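Local coordinates for dihydropyrimidinase (Brevibacillus agri, PDB 3SFW), which catalyses the hydrolytic ring opening of dihydropyrimidines, probably at a pair of zinc ions held in the barrel typical of amidohydrolases, at residues A[379-384]-A[451-456]; A[49-54]-A[362-367]; A[103-108]-A[122-127]; A[62-67]-A[109-114]. All blocks are in the same frame, centred on the assembly; numbering follows the deposited sequence.

Contact 1: residues A[379-384]-A[451-456]; sequences FPQKGT and RYVKRS
The backbones at Gln381 and Val453 stay well separated, with 9.6 Å between Gln381 CA and Val453 CA even at their nearest, so side chains have to span the gap between two loop segments. Val453 does most of the touching, with both of its methyl groups directed at segment 379-384. Gln381, CG anti to its nitrogen (chi1 175°), stretches out past the valine, the two side chains running antiparallel. The other methyl meets the aliphatic part of Lys382, with Val453 CG2 4.2 Å from Lys382 CE. Lys382 turns twice near its base (chi2 -54°) and then straightens, and its ammonium goes beyond the valine to salt bridges with Asp119, Asp390 and Asp392. Val453 therefore packs on the shaft of a buried lysine whose charge is met by three aspartates. Farther along, a water lies 3.1 Å from Ser456 OG and only weakly bonded to Phe379 O, a loose polar link at the edge of the contact. Backbone bonds of Val453 to Tyr120 hold the C-terminal segment against strand 119-124, while Thr384 OG1 reaches Asp15 of the second subunit. This is loop-to-loop packing in which the C-terminal tail wraps back over the amidohydrolase barrel, beside the chain that leaves helix 361-376 for the flanking beta domain.

Contact 2: residues A[49-54]-A[362-367]; sequences YLLPGG and NQFVDI
This is a strand-to-helix contact made wholly of apolar side chains, where Leu51 and Pro52 near the start of strand 49-59 pack against Phe364 and Val365 of helix 361-376. The two short axes come within 9.1 Å at 32°, so strand and helix run roughly the same way. Val365 sits at the middle. Its CG1, anti to the backbone nitrogen (chi1 173°), presses on the proline ring, 3.6 Å from both CG and CD of Pro52. The other methyl, CG2, turns to Leu51, whose two branches divide the work: CD2 faces the valine, and Leu51 CD1 meets the edge of the Phe364 ring in its plane, 3.8 Å from CE2. Phe364 also packs on Met346, Leu349 and Phe350 of helix 345-354. With an alanine at Val365, a gap would probably open beside the Pro52 ring, and Leu51 CD2 would lose its methyl neighbour. Backbone bonds of Leu51 to Val394 and of Leu50 to Thr9 tie this strand, which leads to the zinc ligands His58 and His60, into its sheet. With only apolar carbon meeting here, packing rests on shape and burial, while the hydrogen bond of Gly53 O with Ser369 OG adds a polar tie to the same helix.

Contact 3: residues A[103-108]-A[122-127]; sequences SAIATW and FHLMVS
Trp108 and Phe122 meet as a T-shaped pair, the edge of the indole turned to the face of the phenyl ring, with planes at 86° and 5.2 Å between the centroids of the indole five-membered ring and the Phe122 ring. The touching edge is the pyrrole carbon Trp108 CD1, 3.8 Å from Phe122 CE1. Trp108 CB adds a CH-pi contact over the same ring, 4.0 Å from the Phe122 centroid, and Trp108 O comes to 3.4 Å from Phe122 CZ. One turn back along the helix, the side chains of Ile105 and Leu124 cross at about a right angle, Ile105 CG1 4.0 Å from Leu124 CD1. Phe122 owes its reach to CG standing anti to the carbonyl carbon (chi1 -62°), which directs the ring at the helix. In the next shell Asp91 accepts a hydrogen bond from Trp108 NE1 and so fixes the turn of the indole, His109 meets Phe122 edge-to-face, and Val140 of helix 131-142 backs both Ile105 and Leu124. A serine at Phe122 would probably deprive the Trp108 edge of the face it packs on and take away the ring that meets His109, opening a gap between helix and strand. Within the beta-alpha-beta unit of 86-93, 101-112 and 119-124, helix and strand adhere through aromatic and aliphatic carbon, while the one polar atom of the indole is satisfied by the neighbouring strand.

Contact 4: residues A[62-67]-A[109-114]; sequences DMPFGG and HEKARG
Asp62 and Lys111 carry the tight half of this contact, the lysine ammonium being gripped by two oxygens of the same aspartate. Lys111 NZ lies 2.9 Å from the backbone Asp62 O and meets it nearly along the C=O axis, at 164°. The carboxylate supplies the second bond, a salt bridge with Lys111 NZ 3.2 Å from Asp62 OD2, but here the ammonium comes from above the carboxylate plane, 58° out of it. The lysine chain runs extended from the helix, passing OD2 with its CG, and bends only at the last torsion (chi4 -65°), which brings NZ over to the carbonyl. Asp62 itself has a left-handed backbone conformation, and its CG anti to the nitrogen leaves the carboxylate beside the carbonyl, so both oxygens can serve one donor. Besides this polar grip, Lys111 touches Phe74 and makes a cation-pi contact with Trp108. The rest is loose. Pro64 approaches no closer than its CD, 4.5 Å from Lys111 NZ, at the exposed margin. On the solvent side of the helix end, Glu110 and Arg113 pair with each other instead, Arg113 NH1 being 3.2 Å from Glu110 OE2, which lies in the guanidinium plane. Segment 62-67 directly follows the zinc ligands His58 and His60 and enters the small hairpin 64-65/68-69, consistent with the substrate-gating loops that border the active site in dihydropyrimidinases and the related D-hydantoinases.

Overall arrangement
From the N terminus, segment 49-54 opens contact 2, which closes only at helix 361-376, after about three hundred residues. Contacts 4 and 3 are both nested in that long loop and cross each other: 62-67 comes first, then 103-108, then 109-114 closes contact 4 before 122-127 closes contact 3. They share helix 101-112 and touch, their centres about 11 Å apart, so one helix is tied to both a loop that probably borders the active site and a barrel strand. Contact 1 follows in series. Its tail returns to the early barrel, where Arg455 probably bonds to Phe122 O and Tyr452 packs on His109, while Thr384 touches Pro52 of contact 2.

Contact 1: residues A[379-384]-A[451-456]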
loop_
_atom_site.group_PDB
_atom_site.type_symbol
_atom_site.label_atom_id
_atom_site.label_comp_id
_atom_site.label_asym_id
_atom_site.label_seq_id
_atom_site.Cartn_x
_atom_site.Cartn_y
_atom_site.Cartn_z
ATOM N N PHE A 379 -1.155 -3.767 34.594
ATOM C CA PHE A 379 -1.768 -5.107 34.514
ATOM C C PHE A 379 -0.828 -6.064 35.270
ATOM O O PHE A 379 0.385 -5.967 35.119
ATOM C CB PHE A 379 -1.862 -5.557 33.043
ATOM C CG PHE A 379 -2.645 -6.836 32.857
ATOM C CD1 PHE A 379 -1.990 -8.058 32.730
ATOM C CD2 PHE A 379 -4.042 -6.802 32.861
ATOM C CE1 PHE A 379 -2.746 -9.260 32.602
ATOM C CE2 PHE A 379 -4.761 -7.965 32.761
ATOM C CZ PHE A 379 -4.115 -9.184 32.605
ATOM N N PRO A 380 -1.374 -7.028 36.026
ATOM C CA PRO A 380 -2.777 -7.383 36.144
ATOM C C PRO A 380 -3.424 -6.784 37.386
ATOM O O PRO A 380 -4.534 -7.169 37.700
ATOM C CB PRO A 380 -2.738 -8.926 36.337
ATOM C CG PRO A 380 -1.451 -9.158 37.087
ATOM C CD PRO A 380 -0.480 -8.077 36.582
ATOM N N GLN A 381 -2.766 -5.849 38.072
ATOM C CA GLN A 381 -3.429 -5.185 39.229
ATOM C C GLN A 381 -4.803 -4.619 38.790
ATOM O O GLN A 381 -5.831 -4.774 39.496
ATOM C CB GLN A 381 -2.570 -4.013 39.789
ATOM C CG GLN A 381 -3.315 -3.251 40.912
ATOM C CD GLN A 381 -2.633 -1.947 41.408
ATOM O OE1 GLN A 381 -3.205 -1.219 42.219
ATOM N NE2 GLN A 381 -1.452 -1.645 40.905
ATOM N N LYS A 382 -4.792 -3.968 37.633
ATOM C CA LYS A 382 -6.005 -3.376 37.025
ATOM C C LYS A 382 -6.305 -4.052 35.682
ATOM O O LYS A 382 -5.412 -4.692 35.070
ATOM C CB LYS A 382 -5.774 -1.900 36.722
ATOM C CG LYS A 382 -5.317 -0.988 37.903
ATOM C CD LYS A 382 -6.279 -1.119 39.061
ATOM C CE LYS A 382 -6.077 0.105 40.022
ATOM N NZ LYS A 382 -6.994 -0.082 41.188
ATOM N N GLY A 383 -7.556 -3.954 35.249
ATOM C CA GLY A 383 -7.881 -4.180 33.837
ATOM C C GLY A 383 -8.512 -5.540 33.624
ATOM O O GLY A 383 -8.712 -5.956 32.509
ATOM N N THR A 384 -8.738 -6.274 34.702
ATOM C CA THR A 384 -9.411 -7.576 34.526
ATOM C C THR A 384 -10.257 -7.979 35.740
ATOM O O THR A 384 -10.310 -7.260 36.774
ATOM C CB THR A 384 -8.390 -8.675 34.213
ATOM O OG1 THR A 384 -9.070 -9.863 33.722
ATOM C CG2 THR A 384 -7.514 -8.951 35.465
ATOM N N ARG A 451 -6.413 6.188 44.848
ATOM C CA ARG A 451 -4.955 6.127 45.080
ATOM C C ARG A 451 -4.163 6.243 43.784
ATOM O O ARG A 451 -4.620 5.830 42.715
ATOM C CB ARG A 451 -4.536 4.815 45.768
ATOM C CG ARG A 451 -5.251 4.632 47.106
ATOM C CD ARG A 451 -4.387 3.908 48.100
ATOM N NE ARG A 451 -4.290 2.500 47.779
ATOM C CZ ARG A 451 -4.723 1.518 48.575
ATOM N NH1 ARG A 451 -4.611 0.255 48.179
ATOM N NH2 ARG A 451 -5.269 1.793 49.756
ATOM N N TYR A 452 -2.968 6.803 43.916
ATOM C CA TYR A 452 -2.046 6.943 42.784
ATOM C C TYR A 452 -1.531 5.562 42.433
ATOM O O TYR A 452 -1.191 4.775 43.333
ATOM C CB TYR A 452 -0.847 7.852 43.177
ATOM C CG TYR A 452 0.209 7.900 42.081
ATOM C CD1 TYR A 452 -0.052 8.568 40.879
ATOM C CD2 TYR A 452 1.486 7.315 42.256
ATOM C CE1 TYR A 452 0.890 8.607 39.849
ATOM C CE2 TYR A 452 2.409 7.302 41.208
ATOM C CZ TYR A 452 2.113 7.964 40.023
ATOM O OH TYR A 452 3.021 8.020 39.009
ATOM N N VAL A 453 -1.430 5.278 41.139
ATOM C CA VAL A 453 -0.898 3.980 40.671
ATOM C C VAL A 453 0.485 4.150 40.072
ATOM O O VAL A 453 0.665 4.963 39.151
ATOM C CB VAL A 453 -1.830 3.383 39.581
ATOM C CG1 VAL A 453 -1.272 2.010 39.099
ATOM C CG2 VAL A 453 -3.227 3.211 40.190
ATOM N N LYS A 454 1.490 3.518 40.686
ATOM C CA LYS A 454 2.876 3.563 40.157
ATOM C C LYS A 454 3.003 2.479 39.100
ATOM O O LYS A 454 2.732 1.307 39.388
ATOM C CB LYS A 454 3.920 3.307 41.292
ATOM C CG LYS A 454 4.264 4.532 42.172
ATOM C CD LYS A 454 5.416 4.195 43.183
ATOM C CE LYS A 454 6.312 5.424 43.590
ATOM N NZ LYS A 454 5.644 6.779 43.650
ATOM N N ARG A 455 3.249 2.873 37.851
ATOM C CA ARG A 455 3.127 1.943 36.745
ATOM C C ARG A 455 4.422 1.295 36.358
ATOM O O ARG A 455 5.509 1.847 36.602
ATOM C CB ARG A 455 2.483 2.686 35.560
ATOM C CG ARG A 455 1.081 3.202 35.998
ATOM C CD ARG A 455 0.347 4.018 34.894
ATOM N NE ARG A 455 1.104 5.214 34.511
ATOM C CZ ARG A 455 1.711 5.366 33.335
ATOM N NH1 ARG A 455 2.360 6.512 33.070
ATOM N NH2 ARG A 455 1.637 4.386 32.397
ATOM N N SER A 456 4.329 0.067 35.852
ATOM C CA SER A 456 5.511 -0.684 35.497
ATOM C C SER A 456 6.080 -0.243 34.149
ATOM O O SER A 456 5.382 0.411 33.347
ATOM C CB SER A 456 5.195 -2.194 35.534
ATOM O OG SER A 456 4.216 -2.498 34.574
HETATM O O HOH W 1 2.127 -3.541 36.652
#

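Contact 2: residues A[49-54]-A[362-367]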
loop_
_atom_site.group_PDB
_atom_site.type_symbol
_atom_site.label_atom_id
_atom_site.label_comp_id
_atom_site.label_asym_id
_atom_site.label_seq_id
_atom_site.Cartn_x
_atom_site.Cartn_y
_atom_site.Cartn_z
ATOM N N TYR A 49 -24.092 -7.749 33.534
ATOM C CA TYR A 49 -22.698 -8.097 33.340
ATOM C C TYR A 49 -21.802 -7.555 34.489
ATOM O O TYR A 49 -22.022 -6.453 34.996
ATOM C CB TYR A 49 -22.169 -7.466 32.047
ATOM C CG TYR A 49 -22.727 -8.062 30.789
ATOM C CD1 TYR A 49 -22.706 -9.447 30.582
ATOM C CD2 TYR A 49 -23.287 -7.241 29.797
ATOM C CE1 TYR A 49 -23.228 -9.981 29.409
ATOM C CE2 TYR A 49 -23.802 -7.771 28.625
ATOM C CZ TYR A 49 -23.829 -9.135 28.471
ATOM O OH TYR A 49 -24.298 -9.642 27.282
ATOM N N LEU A 50 -20.806 -8.345 34.886
ATOM C CA LEU A 50 -19.689 -7.839 35.703
ATOM C C LEU A 50 -18.558 -7.551 34.721
ATOM O O LEU A 50 -18.012 -8.487 34.106
ATOM C CB LEU A 50 -19.201 -8.893 36.701
ATOM C CG LEU A 50 -20.067 -9.234 37.908
ATOM C CD1 LEU A 50 -21.386 -9.697 37.526
ATOM C CD2 LEU A 50 -19.400 -10.223 38.885
ATOM N N LEU A 51 -18.184 -6.284 34.610
ATOM C CA LEU A 51 -17.091 -5.846 33.707
ATOM C C LEU A 51 -15.904 -5.416 34.521
ATOM O O LEU A 51 -16.084 -4.823 35.584
ATOM C CB LEU A 51 -17.557 -4.652 32.873
ATOM C CG LEU A 51 -18.857 -4.881 32.083
ATOM C CD1 LEU A 51 -19.280 -3.609 31.346
ATOM C CD2 LEU A 51 -18.656 -6.028 31.090
ATOM N N PRO A 52 -14.675 -5.654 34.026
ATOM C CA PRO A 52 -13.541 -4.948 34.646
ATOM C C PRO A 52 -13.762 -3.444 34.506
ATOM O O PRO A 52 -14.207 -2.979 33.444
ATOM C CB PRO A 52 -12.316 -5.393 33.797
ATOM C CG PRO A 52 -12.777 -6.697 33.116
ATOM C CD PRO A 52 -14.269 -6.416 32.829
ATOM N N GLY A 53 -13.456 -2.687 35.548
ATOM C CA GLY A 53 -13.721 -1.241 35.488
ATOM C C GLY A 53 -12.989 -0.682 34.299
ATOM O O GLY A 53 -11.839 -1.043 34.056
ATOM N N GLY A 54 -13.626 0.241 33.570
ATOM C CA GLY A 54 -12.917 0.917 32.481
ATOM C C GLY A 54 -11.666 1.627 32.979
ATOM O O GLY A 54 -11.623 2.073 34.093
ATOM N N ASN A 362 -16.290 -9.089 24.175
ATOM C CA ASN A 362 -14.952 -9.287 24.760
ATOM C C ASN A 362 -13.982 -8.210 24.271
ATOM O O ASN A 362 -13.188 -7.666 25.071
ATOM C CB ASN A 362 -14.363 -10.679 24.421
ATOM C CG ASN A 362 -15.147 -11.816 25.046
ATOM O OD1 ASN A 362 -15.253 -11.946 26.305
ATOM N ND2 ASN A 362 -15.763 -12.615 24.192
ATOM N N GLN A 363 -14.063 -7.860 22.989
ATOM C CA GLN A 363 -13.236 -6.758 22.485
ATOM C C GLN A 363 -13.509 -5.441 23.208
ATOM O O GLN A 363 -12.571 -4.693 23.466
ATOM C CB GLN A 363 -13.380 -6.552 20.981
ATOM C CG GLN A 363 -12.776 -7.723 20.160
ATOM C CD GLN A 363 -12.929 -7.461 18.657
ATOM O OE1 GLN A 363 -13.997 -7.026 18.207
ATOM N NE2 GLN A 363 -11.837 -7.639 17.900
ATOM N N PHE A 364 -14.780 -5.152 23.497
ATOM C CA PHE A 364 -15.196 -3.940 24.249
ATOM C C PHE A 364 -14.427 -3.890 25.574
ATOM O O PHE A 364 -13.859 -2.872 25.918
ATOM C CB PHE A 364 -16.732 -3.968 24.470
ATOM C CG PHE A 364 -17.213 -3.051 25.568
ATOM C CD1 PHE A 364 -17.392 -1.703 25.319
ATOM C CD2 PHE A 364 -17.501 -3.549 26.833
ATOM C CE1 PHE A 364 -17.860 -0.829 26.324
ATOM C CE2 PHE A 364 -18.043 -2.711 27.830
ATOM C CZ PHE A 364 -18.171 -1.322 27.574
ATOM N N VAL A 365 -14.332 -5.012 26.294
ATOM C CA VAL A 365 -13.546 -4.997 27.522
ATOM C C VAL A 365 -12.064 -4.746 27.243
ATOM O O VAL A 365 -11.374 -4.030 28.005
ATOM C CB VAL A 365 -13.734 -6.304 28.338
ATOM C CG1 VAL A 365 -12.716 -6.304 29.547
ATOM C CG2 VAL A 365 -15.222 -6.399 28.822
ATOM N N ASP A 366 -11.542 -5.396 26.202
ATOM C CA ASP A 366 -10.116 -5.277 25.905
ATOM C C ASP A 366 -9.750 -3.827 25.618
ATOM O O ASP A 366 -8.793 -3.295 26.166
ATOM C CB ASP A 366 -9.752 -6.182 24.700
ATOM C CG ASP A 366 -8.302 -6.631 24.710
ATOM O OD1 ASP A 366 -7.630 -6.633 25.764
ATOM O OD2 ASP A 366 -7.807 -6.972 23.613
ATOM N N ILE A 367 -10.592 -3.160 24.834
ATOM C CA ILE A 367 -10.278 -1.814 24.359
ATOM C C ILE A 367 -10.512 -0.771 25.409
ATOM O O ILE A 367 -9.880 0.288 25.377
ATOM C CB ILE A 367 -11.199 -1.576 23.167
ATOM C CG1 ILE A 367 -10.712 -2.417 21.976
ATOM C CG2 ILE A 367 -11.455 -0.141 22.933
ATOM C CD1 ILE A 367 -9.376 -3.023 22.138
#

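Contact 3: residues A[103-108]-A[122-127]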
loop_
_atom_site.group_PDB
_atom_site.type_symbol
_atom_site.label_atom_id
_atom_site.label_comp_id
_atom_site.label_asym_id
_atom_site.label_seq_id
_atom_site.Cartn_x
_atom_site.Cartn_y
_atom_site.Cartn_z
ATOM N N SER A 103 9.158 18.847 39.493
ATOM C CA SER A 103 8.289 19.882 40.044
ATOM C C SER A 103 6.896 19.773 39.442
ATOM O O SER A 103 5.931 19.962 40.116
ATOM C CB SER A 103 8.863 21.298 39.865
ATOM O OG SER A 103 9.019 21.620 38.498
ATOM N N ALA A 104 6.820 19.458 38.164
ATOM C CA ALA A 104 5.487 19.341 37.507
ATOM C C ALA A 104 4.777 18.128 38.103
ATOM O O ALA A 104 3.570 18.180 38.405
ATOM C CB ALA A 104 5.673 19.196 35.976
ATOM N N ILE A 105 5.514 17.024 38.277
ATOM C CA ILE A 105 4.945 15.834 38.922
ATOM C C ILE A 105 4.386 16.115 40.329
ATOM O O ILE A 105 3.263 15.688 40.691
ATOM C CB ILE A 105 6.004 14.655 38.948
ATOM C CG1 ILE A 105 6.374 14.287 37.501
ATOM C CG2 ILE A 105 5.500 13.470 39.824
ATOM C CD1 ILE A 105 7.686 13.414 37.392
ATOM N N ALA A 106 5.120 16.907 41.110
ATOM C CA ALA A 106 4.606 17.279 42.447
ATOM C C ALA A 106 3.314 18.106 42.366
ATOM O O ALA A 106 2.353 17.891 43.159
ATOM C CB ALA A 106 5.712 18.044 43.242
ATOM N N THR A 107 3.273 19.007 41.396
ATOM C CA THR A 107 2.076 19.808 41.147
ATOM C C THR A 107 0.853 18.957 40.813
ATOM O O THR A 107 -0.258 19.158 41.385
ATOM C CB THR A 107 2.337 20.809 40.034
ATOM O OG1 THR A 107 3.344 21.715 40.481
ATOM C CG2 THR A 107 1.038 21.606 39.704
ATOM N N TRP A 108 1.060 17.958 39.961
ATOM C CA TRP A 108 -0.021 17.015 39.651
ATOM C C TRP A 108 -0.474 16.129 40.815
ATOM O O TRP A 108 -1.664 15.888 40.976
ATOM C CB TRP A 108 0.299 16.192 38.369
ATOM C CG TRP A 108 -0.479 16.629 37.183
ATOM C CD1 TRP A 108 -1.530 15.943 36.608
ATOM C CD2 TRP A 108 -0.382 17.877 36.482
ATOM N NE1 TRP A 108 -2.104 16.709 35.618
ATOM C CE2 TRP A 108 -1.407 17.878 35.486
ATOM C CE3 TRP A 108 0.452 19.019 36.607
ATOM C CZ2 TRP A 108 -1.633 18.979 34.636
ATOM C CZ3 TRP A 108 0.264 20.102 35.703
ATOM C CH2 TRP A 108 -0.759 20.056 34.723
ATOM N N PHE A 122 -0.316 9.004 36.220
ATOM C CA PHE A 122 0.033 10.133 35.376
ATOM C C PHE A 122 0.878 9.693 34.186
ATOM O O PHE A 122 1.810 8.897 34.337
ATOM C CB PHE A 122 0.849 11.189 36.167
ATOM C CG PHE A 122 0.101 11.794 37.334
ATOM C CD1 PHE A 122 -1.258 12.166 37.225
ATOM C CD2 PHE A 122 0.761 11.992 38.545
ATOM C CE1 PHE A 122 -1.948 12.616 38.295
ATOM C CE2 PHE A 122 0.047 12.463 39.665
ATOM C CZ PHE A 122 -1.279 12.809 39.533
ATOM N N HIS A 123 0.651 10.344 33.027
ATOM C CA HIS A 123 1.683 10.433 31.964
ATOM C C HIS A 123 2.485 11.726 32.174
ATOM O O HIS A 123 2.004 12.656 32.810
ATOM C CB HIS A 123 1.050 10.514 30.551
ATOM C CG HIS A 123 -0.106 9.592 30.330
ATOM N ND1 HIS A 123 0.034 8.215 30.164
ATOM C CD2 HIS A 123 -1.423 9.869 30.155
ATOM C CE1 HIS A 123 -1.160 7.706 29.895
ATOM N NE2 HIS A 123 -2.065 8.680 29.966
ATOM N N LEU A 124 3.618 11.861 31.500
ATOM C CA LEU A 124 4.407 13.132 31.631
ATOM C C LEU A 124 4.677 13.745 30.267
ATOM O O LEU A 124 5.256 13.086 29.384
ATOM C CB LEU A 124 5.749 12.833 32.318
ATOM C CG LEU A 124 6.609 14.084 32.550
ATOM C CD1 LEU A 124 5.914 14.982 33.591
ATOM C CD2 LEU A 124 7.957 13.599 33.093
ATOM N N MET A 125 4.263 15.001 30.090
ATOM C CA MET A 125 4.605 15.791 28.878
ATOM C C MET A 125 6.100 16.087 28.800
ATOM O O MET A 125 6.705 16.474 29.796
ATOM C CB MET A 125 3.835 17.094 28.903
ATOM C CG MET A 125 4.313 18.086 27.816
ATOM S SD MET A 125 3.288 19.589 28.089
ATOM C CE MET A 125 4.295 20.743 27.124
ATOM N N VAL A 126 6.702 15.869 27.644
ATOM C CA VAL A 126 8.115 16.318 27.401
ATOM C C VAL A 126 8.063 17.466 26.386
ATOM O O VAL A 126 7.481 17.300 25.304
ATOM C CB VAL A 126 9.005 15.155 26.896
ATOM C CG1 VAL A 126 10.448 15.610 26.648
ATOM C CG2 VAL A 126 8.994 14.024 27.928
ATOM N N SER A 127 8.529 18.654 26.804
ATOM C CA SER A 127 8.529 19.868 25.923
ATOM C C SER A 127 9.857 19.969 25.217
ATOM O O SER A 127 9.952 20.604 24.180
ATOM C CB SER A 127 8.314 21.192 26.709
ATOM O OG SER A 127 8.304 21.006 28.140
#

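Contact 4: residues A[62-67]-A[109-114]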
loop_
_atom_site.group_PDB
_atom_site.type_symbol
_atom_site.label_atom_id
_atom_site.label_comp_id
_atom_site.label_asym_id
_atom_site.label_seq_id
_atom_site.Cartn_x
_atom_site.Cartn_y
_atom_site.Cartn_z
ATOM N N ASP A 62 -8.475 19.388 35.788
ATOM C CA ASP A 62 -7.868 20.586 36.353
ATOM C C ASP A 62 -6.688 21.075 35.540
ATOM O O ASP A 62 -5.613 21.400 36.092
ATOM C CB ASP A 62 -7.435 20.335 37.807
ATOM C CG ASP A 62 -7.315 21.628 38.621
ATOM O OD1 ASP A 62 -8.158 22.546 38.464
ATOM O OD2 ASP A 62 -6.370 21.711 39.432
ATOM N N MET A 63 -6.842 21.056 34.227
ATOM C CA MET A 63 -5.734 21.357 33.331
ATOM C C MET A 63 -5.771 22.839 32.936
ATOM O O MET A 63 -6.772 23.325 32.413
ATOM C CB MET A 63 -5.896 20.526 32.049
ATOM C CG MET A 63 -4.773 20.802 30.998
ATOM S SD MET A 63 -5.417 20.418 29.350
ATOM C CE MET A 63 -3.997 20.526 28.323
ATOM N N PRO A 64 -4.651 23.541 33.082
ATOM C CA PRO A 64 -4.596 24.911 32.523
ATOM C C PRO A 64 -4.397 24.878 31.005
ATOM O O PRO A 64 -3.409 24.302 30.528
ATOM C CB PRO A 64 -3.345 25.514 33.199
ATOM C CG PRO A 64 -2.441 24.298 33.463
ATOM C CD PRO A 64 -3.369 23.101 33.683
ATOM N N PHE A 65 -5.304 25.490 30.256
ATOM C CA PHE A 65 -5.273 25.385 28.763
ATOM C C PHE A 65 -6.297 26.345 28.183
ATOM O O PHE A 65 -7.301 26.649 28.836
ATOM C CB PHE A 65 -5.625 23.942 28.339
ATOM C CG PHE A 65 -5.377 23.618 26.866
ATOM C CD1 PHE A 65 -4.102 23.754 26.295
ATOM C CD2 PHE A 65 -6.342 22.888 26.170
ATOM C CE1 PHE A 65 -3.851 23.293 24.997
ATOM C CE2 PHE A 65 -6.111 22.425 24.867
ATOM C CZ PHE A 65 -4.846 22.658 24.269
ATOM N N GLY A 66 -6.016 26.848 26.983
ATOM C CA GLY A 66 -7.023 27.581 26.206
ATOM C C GLY A 66 -7.367 28.905 26.868
ATOM O O GLY A 66 -8.462 29.417 26.692
ATOM N N GLY A 67 -6.444 29.428 27.683
ATOM C CA GLY A 67 -6.668 30.678 28.430
ATOM C C GLY A 67 -7.507 30.508 29.674
ATOM O O GLY A 67 -8.013 31.493 30.241
ATOM N N HIS A 109 0.464 15.641 41.650
ATOM C CA HIS A 109 0.055 14.911 42.843
ATOM C C HIS A 109 -0.809 15.809 43.733
ATOM O O HIS A 109 -1.804 15.345 44.304
ATOM C CB HIS A 109 1.285 14.414 43.607
ATOM C CG HIS A 109 1.835 13.118 43.085
ATOM N ND1 HIS A 109 1.190 11.914 43.265
ATOM C CD2 HIS A 109 2.902 12.862 42.282
ATOM C CE1 HIS A 109 1.912 10.950 42.707
ATOM N NE2 HIS A 109 2.938 11.502 42.078
ATOM N N GLU A 110 -0.468 17.093 43.794
ATOM C CA GLU A 110 -1.233 18.014 44.666
ATOM C C GLU A 110 -2.645 18.306 44.075
ATOM O O GLU A 110 -3.612 18.329 44.822
ATOM C CB GLU A 110 -0.439 19.293 44.959
ATOM C CG GLU A 110 -1.150 20.357 45.837
ATOM C CD GLU A 110 -1.529 19.858 47.240
ATOM O OE1 GLU A 110 -2.402 20.497 47.882
ATOM O OE2 GLU A 110 -0.960 18.845 47.712
ATOM N N LYS A 111 -2.787 18.231 42.741
ATOM C CA LYS A 111 -4.130 18.314 42.136
ATOM C C LYS A 111 -4.998 17.129 42.567
ATOM O O LYS A 111 -6.216 17.263 42.731
ATOM C CB LYS A 111 -4.070 18.357 40.588
ATOM C CG LYS A 111 -3.434 19.541 39.990
ATOM C CD LYS A 111 -3.432 19.393 38.427
ATOM C CE LYS A 111 -2.731 20.559 37.769
ATOM N NZ LYS A 111 -3.496 21.855 38.003
ATOM N N ALA A 112 -4.403 15.939 42.661
ATOM C CA ALA A 112 -5.186 14.744 42.894
ATOM C C ALA A 112 -5.355 14.353 44.376
ATOM O O ALA A 112 -6.347 13.735 44.767
ATOM C CB ALA A 112 -4.602 13.579 42.091
ATOM N N ARG A 113 -4.399 14.737 45.213
ATOM C CA ARG A 113 -4.309 14.119 46.545
ATOM C C ARG A 113 -5.500 14.576 47.401
ATOM O O ARG A 113 -5.862 15.747 47.406
ATOM C CB ARG A 113 -2.965 14.484 47.186
ATOM C CG ARG A 113 -2.847 14.251 48.708
ATOM C CD ARG A 113 -1.498 14.806 49.220
ATOM N NE ARG A 113 -0.347 14.126 48.607
ATOM C CZ ARG A 113 0.518 14.680 47.747
ATOM N NH1 ARG A 113 0.397 15.956 47.354
ATOM N NH2 ARG A 113 1.524 13.945 47.276
ATOM N N GLY A 114 -6.218 13.617 47.973
ATOM C CA GLY A 114 -7.352 13.951 48.824
ATOM C C GLY A 114 -8.613 14.293 48.046
ATOM O O GLY A 114 -9.643 14.667 48.631
#